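Exo beta-1,2-glucooligosaccharide sophorohydrolase (non-reducing end) (Parabacteroides distasonis ATCC 8503, PDB 5Z06) hydrolyses linear beta-1,2-glucan and beta-1,2-glucooligosaccharides of four or more units from the non-reducing end, releasing sophorose. Local coordinates at residues 465-470 and 539-544; 404-409 and 688-693; 368-373 and 389-394. All coordinates share one frame; numbering follows the deposited sequence.

Contact 1 (465-470 and 539-544)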
ATOM      1  N   GLU A 465      16.149 -10.083  -1.177  1.00 28.18           N
ATOM      2  CA  GLU A 465      15.057 -10.325  -2.138  1.00 28.84           C
ATOM      3  C   GLU A 465      15.504 -10.552  -3.562  1.00 29.65           C
ATOM      4  O   GLU A 465      14.652 -10.817  -4.426  1.00 31.14           O
ATOM      5  CB  GLU A 465      14.089  -9.133  -2.153  1.00 28.54           C
ATOM      6  CG  GLU A 465      14.626  -7.823  -2.729  1.00 28.25           C
ATOM      7  CD  GLU A 465      15.094  -6.853  -1.668  1.00 27.70           C
ATOM      8  OE1 GLU A 465      15.802  -7.308  -0.802  1.00 30.90           O
ATOM      9  OE2 GLU A 465      14.801  -5.653  -1.701  1.00 29.58           O
ATOM     10  N   THR A 466      16.812 -10.431  -3.815  1.00 27.67           N
ATOM     11  CA  THR A 466      17.330 -10.266  -5.147  1.00 27.35           C
ATOM     12  C   THR A 466      17.818 -11.550  -5.796  1.00 27.93           C
ATOM     13  O   THR A 466      18.526 -11.473  -6.797  1.00 29.21           O
ATOM     14  CB  THR A 466      18.471  -9.223  -5.176  1.00 28.58           C
ATOM     15  OG1 THR A 466      19.679  -9.790  -4.670  1.00 28.77           O
ATOM     16  CG2 THR A 466      18.088  -7.980  -4.367  1.00 29.27           C
ATOM     17  N   MET A 467      17.445 -12.731  -5.286  1.00 28.24           N
ATOM     18  CA  MET A 467      17.915 -13.977  -5.930  1.00 29.23           C
ATOM     19  C   MET A 467      17.538 -14.048  -7.422  1.00 29.00           C
ATOM     20  O   MET A 467      18.343 -14.505  -8.245  1.00 28.83           O
ATOM     21  CB  MET A 467      17.383 -15.226  -5.241  1.00 30.00           C
ATOM     22  CG  MET A 467      17.770 -16.516  -5.970  1.00 29.23           C
ATOM     23  SD  MET A 467      17.270 -18.031  -5.151  1.00 29.91           S
ATOM     24  CE  MET A 467      18.277 -18.017  -3.682  1.00 28.64           C
ATOM     25  N   ILE A 468      16.326 -13.608  -7.742  1.00 26.51           N
ATOM     26  CA  ILE A 468      15.795 -13.720  -9.094  1.00 28.06           C
ATOM     27  C   ILE A 468      16.531 -12.787 -10.044  1.00 27.81           C
ATOM     28  O   ILE A 468      16.554 -13.025 -11.240  1.00 25.74           O
ATOM     29  CB  ILE A 468      14.269 -13.420  -9.149  1.00 28.79           C
ATOM     30  CG1 ILE A 468      13.645 -13.910 -10.451  1.00 29.31           C
ATOM     31  CG2 ILE A 468      13.957 -11.930  -8.968  1.00 28.74           C
ATOM     32  CD1 ILE A 468      13.439 -15.392 -10.502  1.00 30.51           C
ATOM     33  N   THR A 469      17.102 -11.709  -9.498  1.00 29.10           N
ATOM     34  CA  THR A 469      17.974 -10.811 -10.255  1.00 28.18           C
ATOM     35  C   THR A 469      19.205 -11.562 -10.780  1.00 29.39           C
ATOM     36  O   THR A 469      19.589 -11.434 -11.958  1.00 30.99           O
ATOM     37  CB  THR A 469      18.402  -9.609  -9.401  1.00 28.36           C
ATOM     38  OG1 THR A 469      17.279  -9.123  -8.642  1.00 26.04           O
ATOM     39  CG2 THR A 469      18.944  -8.514 -10.284  1.00 28.24           C
ATOM     40  N   TYR A 470      19.800 -12.369  -9.923  1.00 28.47           N
ATOM     41  CA  TYR A 470      20.901 -13.230 -10.357  1.00 30.59           C
ATOM     42  C   TYR A 470      20.410 -14.347 -11.239  1.00 29.07           C
ATOM     43  O   TYR A 470      21.028 -14.662 -12.233  1.00 29.33           O
ATOM     44  CB  TYR A 470      21.678 -13.790  -9.177  1.00 30.35           C
ATOM     45  CG  TYR A 470      22.649 -12.798  -8.626  1.00 29.75           C
ATOM     46  CD1 TYR A 470      22.269 -11.903  -7.636  1.00 28.28           C
ATOM     47  CD2 TYR A 470      23.953 -12.735  -9.119  1.00 30.21           C
ATOM     48  CE1 TYR A 470      23.170 -11.006  -7.126  1.00 29.14           C
ATOM     49  CE2 TYR A 470      24.855 -11.823  -8.623  1.00 28.36           C
ATOM     50  CZ  TYR A 470      24.459 -10.962  -7.634  1.00 29.76           C
ATOM     51  OH  TYR A 470      25.368 -10.056  -7.155  1.00 29.89           O
ATOM     52  N   TYR A 539       9.163 -12.396  -3.332  1.00 27.36           N
ATOM     53  CA  TYR A 539       9.347 -11.715  -4.613  1.00 27.23           C
ATOM     54  C   TYR A 539      10.127 -12.528  -5.624  1.00 26.16           C
ATOM     55  O   TYR A 539       9.712 -12.631  -6.765  1.00 28.37           O
ATOM     56  CB  TYR A 539      10.039 -10.385  -4.428  1.00 25.77           C
ATOM     57  CG  TYR A 539       9.288  -9.335  -3.646  1.00 26.43           C
ATOM     58  CD1 TYR A 539       7.987  -9.514  -3.216  1.00 26.70           C
ATOM     59  CD2 TYR A 539       9.889  -8.110  -3.405  1.00 27.53           C
ATOM     60  CE1 TYR A 539       7.329  -8.516  -2.527  1.00 27.54           C
ATOM     61  CE2 TYR A 539       9.236  -7.104  -2.731  1.00 27.97           C
ATOM     62  CZ  TYR A 539       7.963  -7.315  -2.275  1.00 27.63           C
ATOM     63  OH  TYR A 539       7.329  -6.298  -1.600  1.00 27.86           O
ATOM     64  N   SER A 540      11.242 -13.111  -5.197  1.00 26.14           N
ATOM     65  CA  SER A 540      12.057 -13.950  -6.086  1.00 26.18           C
ATOM     66  C   SER A 540      11.473 -15.336  -6.316  1.00 25.41           C
ATOM     67  O   SER A 540      12.082 -16.146  -7.034  1.00 24.21           O
ATOM     68  CB  SER A 540      13.501 -14.097  -5.559  1.00 24.91           C
ATOM     69  OG  SER A 540      14.249 -12.943  -5.842  1.00 24.57           O
ATOM     70  N   TYR A 541      10.335 -15.621  -5.689  1.00 25.35           N
ATOM     71  CA  TYR A 541       9.749 -16.943  -5.667  1.00 25.29           C
ATOM     72  C   TYR A 541       8.304 -16.941  -6.127  1.00 25.21           C
ATOM     73  O   TYR A 541       7.537 -17.872  -5.828  1.00 24.29           O
ATOM     74  CB  TYR A 541       9.920 -17.563  -4.266  1.00 25.49           C
ATOM     75  CG  TYR A 541      11.360 -17.427  -3.865  1.00 25.84           C
ATOM     76  CD1 TYR A 541      12.347 -18.236  -4.450  1.00 26.09           C
ATOM     77  CD2 TYR A 541      11.768 -16.432  -2.993  1.00 25.48           C
ATOM     78  CE1 TYR A 541      13.675 -18.068  -4.151  1.00 24.32           C
ATOM     79  CE2 TYR A 541      13.104 -16.269  -2.687  1.00 25.97           C
ATOM     80  CZ  TYR A 541      14.048 -17.092  -3.274  1.00 26.05           C
ATOM     81  OH  TYR A 541      15.367 -16.903  -2.965  1.00 25.03           O
ATOM     82  N   LEU A 542       7.933 -15.910  -6.871  1.00 25.78           N
ATOM     83  CA  LEU A 542       6.617 -15.869  -7.497  1.00 27.57           C
ATOM     84  C   LEU A 542       6.601 -16.772  -8.699  1.00 26.75           C
ATOM     85  O   LEU A 542       5.600 -17.438  -8.970  1.00 27.64           O
ATOM     86  CB  LEU A 542       6.263 -14.447  -7.920  1.00 27.21           C
ATOM     87  CG  LEU A 542       6.227 -13.485  -6.744  1.00 27.76           C
ATOM     88  CD1 LEU A 542       5.833 -12.115  -7.225  1.00 28.33           C
ATOM     89  CD2 LEU A 542       5.270 -13.929  -5.654  1.00 28.72           C
ATOM     90  N   GLY A 543       7.720 -16.745  -9.422  1.00 26.74           N
ATOM     91  CA  GLY A 543       7.897 -17.478 -10.682  1.00 27.75           C
ATOM     92  C   GLY A 543       8.905 -18.578 -10.473  1.00 25.34           C
ATOM     93  O   GLY A 543       8.614 -19.729 -10.697  1.00 28.18           O
ATOM     94  N   LEU A 544      10.089 -18.216 -10.006  1.00 26.04           N
ATOM     95  CA  LEU A 544      11.043 -19.189  -9.583  1.00 26.69           C
ATOM     96  C   LEU A 544      10.426 -20.054  -8.502  1.00 27.04           C
ATOM     97  O   LEU A 544      10.062 -19.574  -7.428  1.00 27.43           O
ATOM     98  CB  LEU A 544      12.316 -18.537  -9.048  1.00 27.79           C
ATOM     99  CG  LEU A 544      13.385 -19.533  -8.589  1.00 29.01           C
ATOM    100  CD1 LEU A 544      13.815 -20.502  -9.693  1.00 29.29           C
ATOM    101  CD2 LEU A 544      14.579 -18.765  -8.046  1.00 31.75           C
TER
HETATM  102  O   HOH W   1      12.561 -12.233  -2.834  1.00 25.60           O
HETATM  103  O   HOH W   2      15.457 -13.734  -3.000  1.00 28.40           O
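At the N-terminal end of helix 467-475, in the (alpha/alpha)6-barrel domain of this GH144 enzyme, S540 grips the turn E465-I468 with a single hydroxyl. S540 OG gives its proton to E465 O at 2.6 Å, coming from above the carbonyl plane. The same OG accepts from I468 N at 2.9 Å (N-H...O 158°). This serves an N-H of the first helical turn. T466, at the N-cap position, makes no capping bond, and its OG1 binds N464. Water 1 bridges E465 O and S540 N beside the hydroxyl. With an alanine here, I468 N would probably lose its acceptor across the contact and E465 O its short bond. The E465 carboxylate turns from S540 and binds a glycerol, probably from the crystallisation liquor. M467 forms a Met-aromatic contact at the edge of the Y541 ring, with SD 4.9 Å from the ring centroid. Its chain runs straight as far as SD and then bends (chi3 -67°), which brings CE to 3.2 Å from Y541 OH. Water 2 joins that OH to M467 N. Beyond S540, the I468 and L544 side chains run antiparallel alongside each other, and I468 CD1 lies 3.6 Å from L544 CB.

Contact 2 (404-409 and 688-693); sequences TARQYF and MSHPDV
Q407 reaches from helix 392-408 to S689 and H690, and these three residues bury most of the surface here. Q407 NE2 donates to S689 OG at 2.9 Å. The bond is almost straight (N-H...O 176°), and the hydroxyl oxygen lies in the amide plane. S689 OG is also bonded to L686 O, one turn back, so the serine joins the glutamine to the end of helix 682-688. The Q407 chain bends at chi2 (-57°), which turns the amide toward S689 and H690. Q407 CG is 3.6 Å from S689 OG and 3.9 Å from H690 CB. The contact thus joins the C-terminal end of one helix of the (alpha/alpha)6-barrel domain to the junction between helices 682-688 and 691-702. H690 is the N-cap residue of the second of these, and its ND1 accepts a weak capping bond from D692 N. Q407 OE1 comes within 3.6 Å of H690 CD2, approaching the ring obliquely, with amide and ring planes 65° apart. R406 steadies the amide, since its NH1 donates to Q407 OE1 at 3.2 Å. R406 CD also touches H690 CD2 at 4.1 Å. The arginine has a stronger partner in D424, with which its NE forms a salt bridge. The H690 ring also meets that of W427, nearly perpendicular to it.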
ATOM      1  N   THR A 404       6.831 -15.332 -17.232  1.00 26.82           N
ATOM      2  CA  THR A 404       5.669 -16.098 -16.822  1.00 28.19           C
ATOM      3  C   THR A 404       4.526 -15.867 -17.795  1.00 27.15           C
ATOM      4  O   THR A 404       3.955 -16.807 -18.317  1.00 27.45           O
ATOM      5  CB  THR A 404       5.233 -15.736 -15.406  1.00 27.18           C
ATOM      6  OG1 THR A 404       6.318 -15.993 -14.518  1.00 25.64           O
ATOM      7  CG2 THR A 404       4.025 -16.546 -14.985  1.00 26.21           C
ATOM      8  N   ALA A 405       4.227 -14.608 -18.053  1.00 27.42           N
ATOM      9  CA  ALA A 405       3.187 -14.268 -18.989  1.00 28.74           C
ATOM     10  C   ALA A 405       3.459 -14.866 -20.355  1.00 29.43           C
ATOM     11  O   ALA A 405       2.550 -15.366 -21.012  1.00 27.81           O
ATOM     12  CB  ALA A 405       3.051 -12.761 -19.118  1.00 29.78           C
ATOM     13  N   ARG A 406       4.713 -14.814 -20.779  1.00 28.37           N
ATOM     14  CA  ARG A 406       5.091 -15.302 -22.096  1.00 30.74           C
ATOM     15  C   ARG A 406       4.822 -16.794 -22.265  1.00 30.06           C
ATOM     16  O   ARG A 406       4.486 -17.239 -23.349  1.00 32.42           O
ATOM     17  CB  ARG A 406       6.562 -14.985 -22.347  1.00 32.07           C
ATOM     18  CG  ARG A 406       7.029 -15.188 -23.757  1.00 32.69           C
ATOM     19  CD  ARG A 406       7.634 -16.556 -23.912  1.00 35.37           C
ATOM     20  NE  ARG A 406       8.133 -16.733 -25.262  1.00 38.37           N
ATOM     21  CZ  ARG A 406       8.026 -17.840 -25.996  1.00 40.87           C
ATOM     22  NH1 ARG A 406       7.386 -18.928 -25.562  1.00 43.99           N
ATOM     23  NH2 ARG A 406       8.547 -17.844 -27.205  1.00 41.02           N
ATOM     24  N   GLN A 407       5.000 -17.559 -21.196  1.00 29.16           N
ATOM     25  CA  GLN A 407       4.664 -18.968 -21.206  1.00 26.99           C
ATOM     26  C   GLN A 407       3.180 -19.187 -21.148  1.00 26.98           C
ATOM     27  O   GLN A 407       2.704 -20.162 -21.674  1.00 27.67           O
ATOM     28  CB  GLN A 407       5.344 -19.677 -20.042  1.00 26.90           C
ATOM     29  CG  GLN A 407       6.847 -19.643 -20.161  1.00 27.65           C
ATOM     30  CD  GLN A 407       7.285 -20.255 -21.460  1.00 27.35           C
ATOM     31  OE1 GLN A 407       7.478 -19.554 -22.435  1.00 25.85           O
ATOM     32  NE2 GLN A 407       7.350 -21.577 -21.490  1.00 23.87           N
ATOM     33  N   TYR A 408       2.459 -18.290 -20.476  1.00 27.87           N
ATOM     34  CA  TYR A 408       1.020 -18.374 -20.389  1.00 28.13           C
ATOM     35  C   TYR A 408       0.349 -18.141 -21.731  1.00 27.81           C
ATOM     36  O   TYR A 408      -0.524 -18.929 -22.117  1.00 29.72           O
ATOM     37  CB  TYR A 408       0.455 -17.365 -19.382  1.00 29.11           C
ATOM     38  CG  TYR A 408      -1.022 -17.582 -19.126  1.00 28.79           C
ATOM     39  CD1 TYR A 408      -1.462 -18.672 -18.389  1.00 30.03           C
ATOM     40  CD2 TYR A 408      -1.967 -16.724 -19.628  1.00 29.45           C
ATOM     41  CE1 TYR A 408      -2.812 -18.885 -18.148  1.00 28.95           C
ATOM     42  CE2 TYR A 408      -3.315 -16.925 -19.383  1.00 30.83           C
ATOM     43  CZ  TYR A 408      -3.725 -18.012 -18.646  1.00 29.72           C
ATOM     44  OH  TYR A 408      -5.070 -18.214 -18.419  1.00 34.33           O
ATOM     45  N   PHE A 409       0.739 -17.063 -22.414  1.00 26.09           N
ATOM     46  CA  PHE A 409       0.095 -16.655 -23.657  1.00 27.96           C
ATOM     47  C   PHE A 409       0.755 -17.384 -24.815  1.00 28.02           C
ATOM     48  O   PHE A 409       1.478 -16.802 -25.614  1.00 28.70           O
ATOM     49  CB  PHE A 409       0.138 -15.138 -23.830  1.00 27.80           C
ATOM     50  CG  PHE A 409      -0.670 -14.400 -22.807  1.00 28.85           C
ATOM     51  CD1 PHE A 409      -2.068 -14.444 -22.847  1.00 28.66           C
ATOM     52  CD2 PHE A 409      -0.047 -13.649 -21.797  1.00 30.18           C
ATOM     53  CE1 PHE A 409      -2.818 -13.753 -21.907  1.00 29.52           C
ATOM     54  CE2 PHE A 409      -0.794 -12.976 -20.851  1.00 29.05           C
ATOM     55  CZ  PHE A 409      -2.181 -13.041 -20.897  1.00 30.49           C
ATOM     56  N   MET A 688       8.799 -21.773 -14.684  1.00 25.68           N
ATOM     57  CA  MET A 688       9.760 -22.854 -14.707  1.00 27.86           C
ATOM     58  C   MET A 688       9.798 -23.634 -16.021  1.00 29.33           C
ATOM     59  O   MET A 688      10.751 -24.341 -16.254  1.00 30.11           O
ATOM     60  CB  MET A 688       9.525 -23.815 -13.533  1.00 28.28           C
ATOM     61  CG  MET A 688       9.767 -23.195 -12.155  1.00 28.73           C
ATOM     62  SD  MET A 688      11.409 -22.502 -11.898  1.00 30.62           S
ATOM     63  CE  MET A 688      12.392 -23.991 -12.062  1.00 29.27           C
ATOM     64  N   SER A 689       8.761 -23.505 -16.853  1.00 30.92           N
ATOM     65  CA  SER A 689       8.753 -24.086 -18.197  1.00 31.18           C
ATOM     66  C   SER A 689       9.502 -23.264 -19.211  1.00 32.02           C
ATOM     67  O   SER A 689       9.640 -23.710 -20.354  1.00 32.83           O
ATOM     68  CB  SER A 689       7.325 -24.287 -18.728  1.00 29.51           C
ATOM     69  OG  SER A 689       6.740 -23.044 -19.037  1.00 28.05           O
ATOM     70  N   HIS A 690       9.944 -22.063 -18.843  1.00 31.56           N
ATOM     71  CA  HIS A 690      10.597 -21.201 -19.816  1.00 30.82           C
ATOM     72  C   HIS A 690      11.991 -21.760 -20.131  1.00 31.61           C
ATOM     73  O   HIS A 690      12.733 -22.106 -19.228  1.00 30.17           O
ATOM     74  CB  HIS A 690      10.680 -19.762 -19.357  1.00 29.18           C
ATOM     75  CG  HIS A 690      11.111 -18.822 -20.428  1.00 28.62           C
ATOM     76  ND1 HIS A 690      12.414 -18.744 -20.862  1.00 29.43           N
ATOM     77  CD2 HIS A 690      10.419 -17.913 -21.155  1.00 30.66           C
ATOM     78  CE1 HIS A 690      12.507 -17.829 -21.814  1.00 28.46           C
ATOM     79  NE2 HIS A 690      11.312 -17.303 -22.006  1.00 29.03           N
ATOM     80  N   PRO A 691      12.325 -21.867 -21.424  1.00 31.59           N
ATOM     81  CA  PRO A 691      13.584 -22.507 -21.761  1.00 32.04           C
ATOM     82  C   PRO A 691      14.795 -21.838 -21.136  1.00 29.69           C
ATOM     83  O   PRO A 691      15.631 -22.528 -20.617  1.00 30.34           O
ATOM     84  CB  PRO A 691      13.631 -22.437 -23.287  1.00 31.57           C
ATOM     85  CG  PRO A 691      12.215 -22.335 -23.719  1.00 33.63           C
ATOM     86  CD  PRO A 691      11.418 -21.775 -22.582  1.00 32.34           C
ATOM     87  N   ASP A 692      14.882 -20.516 -21.190  1.00 29.48           N
ATOM     88  CA  ASP A 692      15.997 -19.804 -20.566  1.00 28.98           C
ATOM     89  C   ASP A 692      16.084 -20.002 -19.078  1.00 29.20           C
ATOM     90  O   ASP A 692      17.202 -20.033 -18.529  1.00 26.91           O
ATOM     91  CB  ASP A 692      15.952 -18.315 -20.865  1.00 30.49           C
ATOM     92  CG  ASP A 692      16.044 -18.027 -22.346  1.00 31.18           C
ATOM     93  OD1 ASP A 692      16.508 -18.900 -23.086  1.00 33.02           O
ATOM     94  OD2 ASP A 692      15.600 -16.953 -22.774  1.00 33.55           O
ATOM     95  N   VAL A 693      14.917 -20.132 -18.434  1.00 29.29           N
ATOM     96  CA  VAL A 693      14.847 -20.379 -17.001  1.00 30.09           C
ATOM     97  C   VAL A 693      15.426 -21.747 -16.704  1.00 29.25           C
ATOM     98  O   VAL A 693      16.264 -21.879 -15.834  1.00 28.19           O
ATOM     99  CB  VAL A 693      13.403 -20.242 -16.442  1.00 30.26           C
ATOM    100  CG1 VAL A 693      13.310 -20.705 -14.993  1.00 30.59           C
ATOM    101  CG2 VAL A 693      12.956 -18.788 -16.529  1.00 31.88           C
TER

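Contact 3 (368-373 and 389-394)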
ATOM      1  N   VAL A 368      14.903  -1.763 -17.085  1.00 26.25           N
ATOM      2  CA  VAL A 368      13.985  -0.672 -16.832  1.00 25.08           C
ATOM      3  C   VAL A 368      14.328  -0.042 -15.505  1.00 25.05           C
ATOM      4  O   VAL A 368      14.992  -0.636 -14.648  1.00 27.94           O
ATOM      5  CB  VAL A 368      12.493  -1.111 -16.835  1.00 26.37           C
ATOM      6  CG1 VAL A 368      12.065  -1.582 -18.206  1.00 25.44           C
ATOM      7  CG2 VAL A 368      12.199  -2.186 -15.784  1.00 26.92           C
ATOM      8  N   SER A 369      13.856   1.178 -15.340  1.00 25.38           N
ATOM      9  CA  SER A 369      13.886   1.839 -14.054  1.00 27.35           C
ATOM     10  C   SER A 369      12.799   1.276 -13.135  1.00 29.03           C
ATOM     11  O   SER A 369      11.877   0.585 -13.567  1.00 26.91           O
ATOM     12  CB  SER A 369      13.625   3.327 -14.237  1.00 27.87           C
ATOM     13  OG  SER A 369      12.385   3.540 -14.873  1.00 27.60           O
ATOM     14  N   HIS A 370      12.927   1.619 -11.867  1.00 27.00           N
ATOM     15  CA  HIS A 370      11.985   1.244 -10.851  1.00 26.29           C
ATOM     16  C   HIS A 370      10.636   1.857 -11.161  1.00 26.80           C
ATOM     17  O   HIS A 370       9.617   1.190 -11.094  1.00 25.83           O
ATOM     18  CB  HIS A 370      12.469   1.777  -9.514  1.00 24.47           C
ATOM     19  CG  HIS A 370      11.739   1.237  -8.333  1.00 23.52           C
ATOM     20  ND1 HIS A 370      12.333   1.178  -7.092  1.00 23.25           N
ATOM     21  CD2 HIS A 370      10.488   0.738  -8.182  1.00 22.44           C
ATOM     22  CE1 HIS A 370      11.469   0.677  -6.226  1.00 24.11           C
ATOM     23  NE2 HIS A 370      10.347   0.387  -6.861  1.00 23.00           N
ATOM     24  N   PHE A 371      10.659   3.149 -11.464  1.00 28.19           N
ATOM     25  CA  PHE A 371       9.456   3.897 -11.691  1.00 27.61           C
ATOM     26  C   PHE A 371       9.446   4.468 -13.080  1.00 28.86           C
ATOM     27  O   PHE A 371      10.466   4.966 -13.569  1.00 31.44           O
ATOM     28  CB  PHE A 371       9.352   4.980 -10.669  1.00 25.83           C
ATOM     29  CG  PHE A 371       9.347   4.459  -9.284  1.00 26.14           C
ATOM     30  CD1 PHE A 371       8.210   3.830  -8.782  1.00 25.80           C
ATOM     31  CD2 PHE A 371      10.470   4.573  -8.471  1.00 25.55           C
ATOM     32  CE1 PHE A 371       8.194   3.329  -7.486  1.00 26.20           C
ATOM     33  CE2 PHE A 371      10.453   4.096  -7.176  1.00 26.42           C
ATOM     34  CZ  PHE A 371       9.304   3.479  -6.672  1.00 26.02           C
ATOM     35  N   ILE A 372       8.290   4.355 -13.718  1.00 27.84           N
ATOM     36  CA  ILE A 372       8.059   4.915 -15.024  1.00 28.96           C
ATOM     37  C   ILE A 372       6.730   5.660 -14.988  1.00 29.86           C
ATOM     38  O   ILE A 372       5.780   5.256 -14.298  1.00 29.72           O
ATOM     39  CB  ILE A 372       8.018   3.829 -16.096  1.00 27.67           C
ATOM     40  CG1 ILE A 372       9.170   2.827 -15.898  1.00 28.60           C
ATOM     41  CG2 ILE A 372       8.057   4.470 -17.476  1.00 27.66           C
ATOM     42  CD1 ILE A 372       9.138   1.616 -16.826  1.00 30.24           C
ATOM     43  N   ASP A 373       6.668   6.752 -15.728  1.00 28.56           N
ATOM     44  CA  ASP A 373       5.428   7.468 -15.900  1.00 30.97           C
ATOM     45  C   ASP A 373       4.689   6.695 -16.980  1.00 30.22           C
ATOM     46  O   ASP A 373       5.130   6.630 -18.122  1.00 27.81           O
ATOM     47  CB  ASP A 373       5.687   8.942 -16.267  1.00 32.09           C
ATOM     48  CG  ASP A 373       4.420   9.758 -16.379  1.00 32.27           C
ATOM     49  OD1 ASP A 373       3.396   9.253 -16.879  1.00 33.55           O
ATOM     50  OD2 ASP A 373       4.450  10.932 -15.989  1.00 36.55           O
ATOM     51  N   GLY A 389      17.691   5.840 -13.514  1.00 28.75           N
ATOM     52  CA  GLY A 389      18.054   4.963 -14.609  1.00 27.84           C
ATOM     53  C   GLY A 389      17.633   3.558 -14.283  1.00 27.83           C
ATOM     54  O   GLY A 389      16.587   3.362 -13.649  1.00 28.99           O
ATOM     55  N   GLY A 390      18.430   2.577 -14.697  1.00 25.63           N
ATOM     56  CA  GLY A 390      18.066   1.189 -14.460  1.00 25.91           C
ATOM     57  C   GLY A 390      18.042   0.785 -12.986  1.00 25.29           C
ATOM     58  O   GLY A 390      18.874   1.219 -12.176  1.00 25.23           O
ATOM     59  N   ASP A 391      17.038  -0.007 -12.643  1.00 24.66           N
ATOM     60  CA  ASP A 391      16.980  -0.741 -11.387  1.00 24.22           C
ATOM     61  C   ASP A 391      16.886  -2.203 -11.756  1.00 27.14           C
ATOM     62  O   ASP A 391      15.830  -2.707 -12.204  1.00 28.43           O
ATOM     63  CB  ASP A 391      15.781  -0.320 -10.576  1.00 24.76           C
ATOM     64  CG  ASP A 391      15.745  -0.980  -9.225  1.00 24.93           C
ATOM     65  OD1 ASP A 391      16.043  -2.197  -9.133  1.00 23.32           O
ATOM     66  OD2 ASP A 391      15.389  -0.270  -8.257  1.00 24.78           O
ATOM     67  N   LEU A 392      17.999  -2.896 -11.587  1.00 27.81           N
ATOM     68  CA  LEU A 392      18.109  -4.246 -12.087  1.00 27.27           C
ATOM     69  C   LEU A 392      17.214  -5.195 -11.303  1.00 26.62           C
ATOM     70  O   LEU A 392      16.781  -6.210 -11.837  1.00 24.46           O
ATOM     71  CB  LEU A 392      19.565  -4.717 -12.042  1.00 27.08           C
ATOM     72  CG  LEU A 392      19.848  -5.976 -12.866  1.00 27.70           C
ATOM     73  CD1 LEU A 392      19.786  -5.640 -14.341  1.00 28.72           C
ATOM     74  CD2 LEU A 392      21.191  -6.581 -12.510  1.00 28.06           C
ATOM     75  N   VAL A 393      16.964  -4.888 -10.037  1.00 25.90           N
ATOM     76  CA  VAL A 393      16.190  -5.790  -9.209  1.00 26.80           C
ATOM     77  C   VAL A 393      14.735  -5.692  -9.653  1.00 27.04           C
ATOM     78  O   VAL A 393      14.072  -6.711  -9.809  1.00 26.31           O
ATOM     79  CB  VAL A 393      16.335  -5.481  -7.719  1.00 26.91           C
ATOM     80  CG1 VAL A 393      15.388  -6.346  -6.906  1.00 27.64           C
ATOM     81  CG2 VAL A 393      17.784  -5.680  -7.266  1.00 26.77           C
ATOM     82  N   GLU A 394      14.281  -4.461  -9.870  1.00 27.31           N
ATOM     83  CA  GLU A 394      12.928  -4.171 -10.327  1.00 27.94           C
ATOM     84  C   GLU A 394      12.741  -4.753 -11.721  1.00 26.68           C
ATOM     85  O   GLU A 394      11.717  -5.386 -12.009  1.00 24.00           O
ATOM     86  CB  GLU A 394      12.668  -2.657 -10.318  1.00 27.58           C
ATOM     87  CG  GLU A 394      12.755  -2.013  -8.931  1.00 27.92           C
ATOM     88  CD  GLU A 394      11.681  -2.481  -7.977  1.00 29.24           C
ATOM     89  OE1 GLU A 394      10.627  -2.930  -8.454  1.00 28.94           O
ATOM     90  OE2 GLU A 394      11.899  -2.418  -6.751  1.00 29.11           O
TER
HETATM   91  O   HOH W   3      14.786   2.015  -7.092  1.00 27.13           O
HETATM   92  O   HOH W   4      15.291   3.364 -11.277  1.00 27.83           O
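H370 and E394 are stacked, with the imidazole and carboxylate planes only 11° apart. E394 CG makes a CH-pi contact over the ring face, 3.6 Å from the H370 centroid. E394 OE2 lies over the same face toward the rim, 3.2 Å from H370 CE1. It is equally near H370 NE2, but its place above the ring gives a poor angle for a hydrogen bond. The E394 chain bends at chi2 (-66°), which folds the carboxylate back across the ring. F371 CZ lies against the opposite face, toward the rim, so the ring sits between the phenylalanine and the carboxylate. D391 is turned quite differently. It lies alongside H370 and points the same way, but its carboxylate is nearly perpendicular to the ring. Water 3, in the ring plane at its edge, is 2.6 Å from H370 ND1 and donates to D391 OD2. D391 is the N-cap residue of helix 392-408, and its OD1 accepts from E394 N at 3.0 Å. D391 thus caps the helix and, through the water, probably helps to position the histidine. A backbone hydrogen bond from D391 N to V368 O, 2.9 Å, ties the two segments. A glycerol, probably from the crystallisation liquor, binds E394 OE2, consistent with a pocket here. The contact lies at the N-terminal end of a helix of the (alpha/alpha)6-barrel domain. Strand 371-373 pairs antiparallel with strand 320-322, and strand 390-391 with strand 447-448. Helix 323-338 packs beside them, its T323 touching V368, I372 and E394.

Overall arrangement
Well after the N-terminal beta-rich part of the chain, contact 3 comes first. It closes a short loop without helix or strand and sets the start of helix 392-408. The end of that helix opens contact 2, which closes only at 688-693, 279 residues on. Contact 1 lies wholly within this span and joins the start of helix 467-475 to the loop before helix 556-573. Contact 3 precedes both, and no two cross. Contact 1 touches both of the others: T466 and T469 pack on L392 and V393 of contact 3, and L544 and G543 pack on M688 of contact 2. Contacts 2 and 3 share helix 392-408 but do not touch.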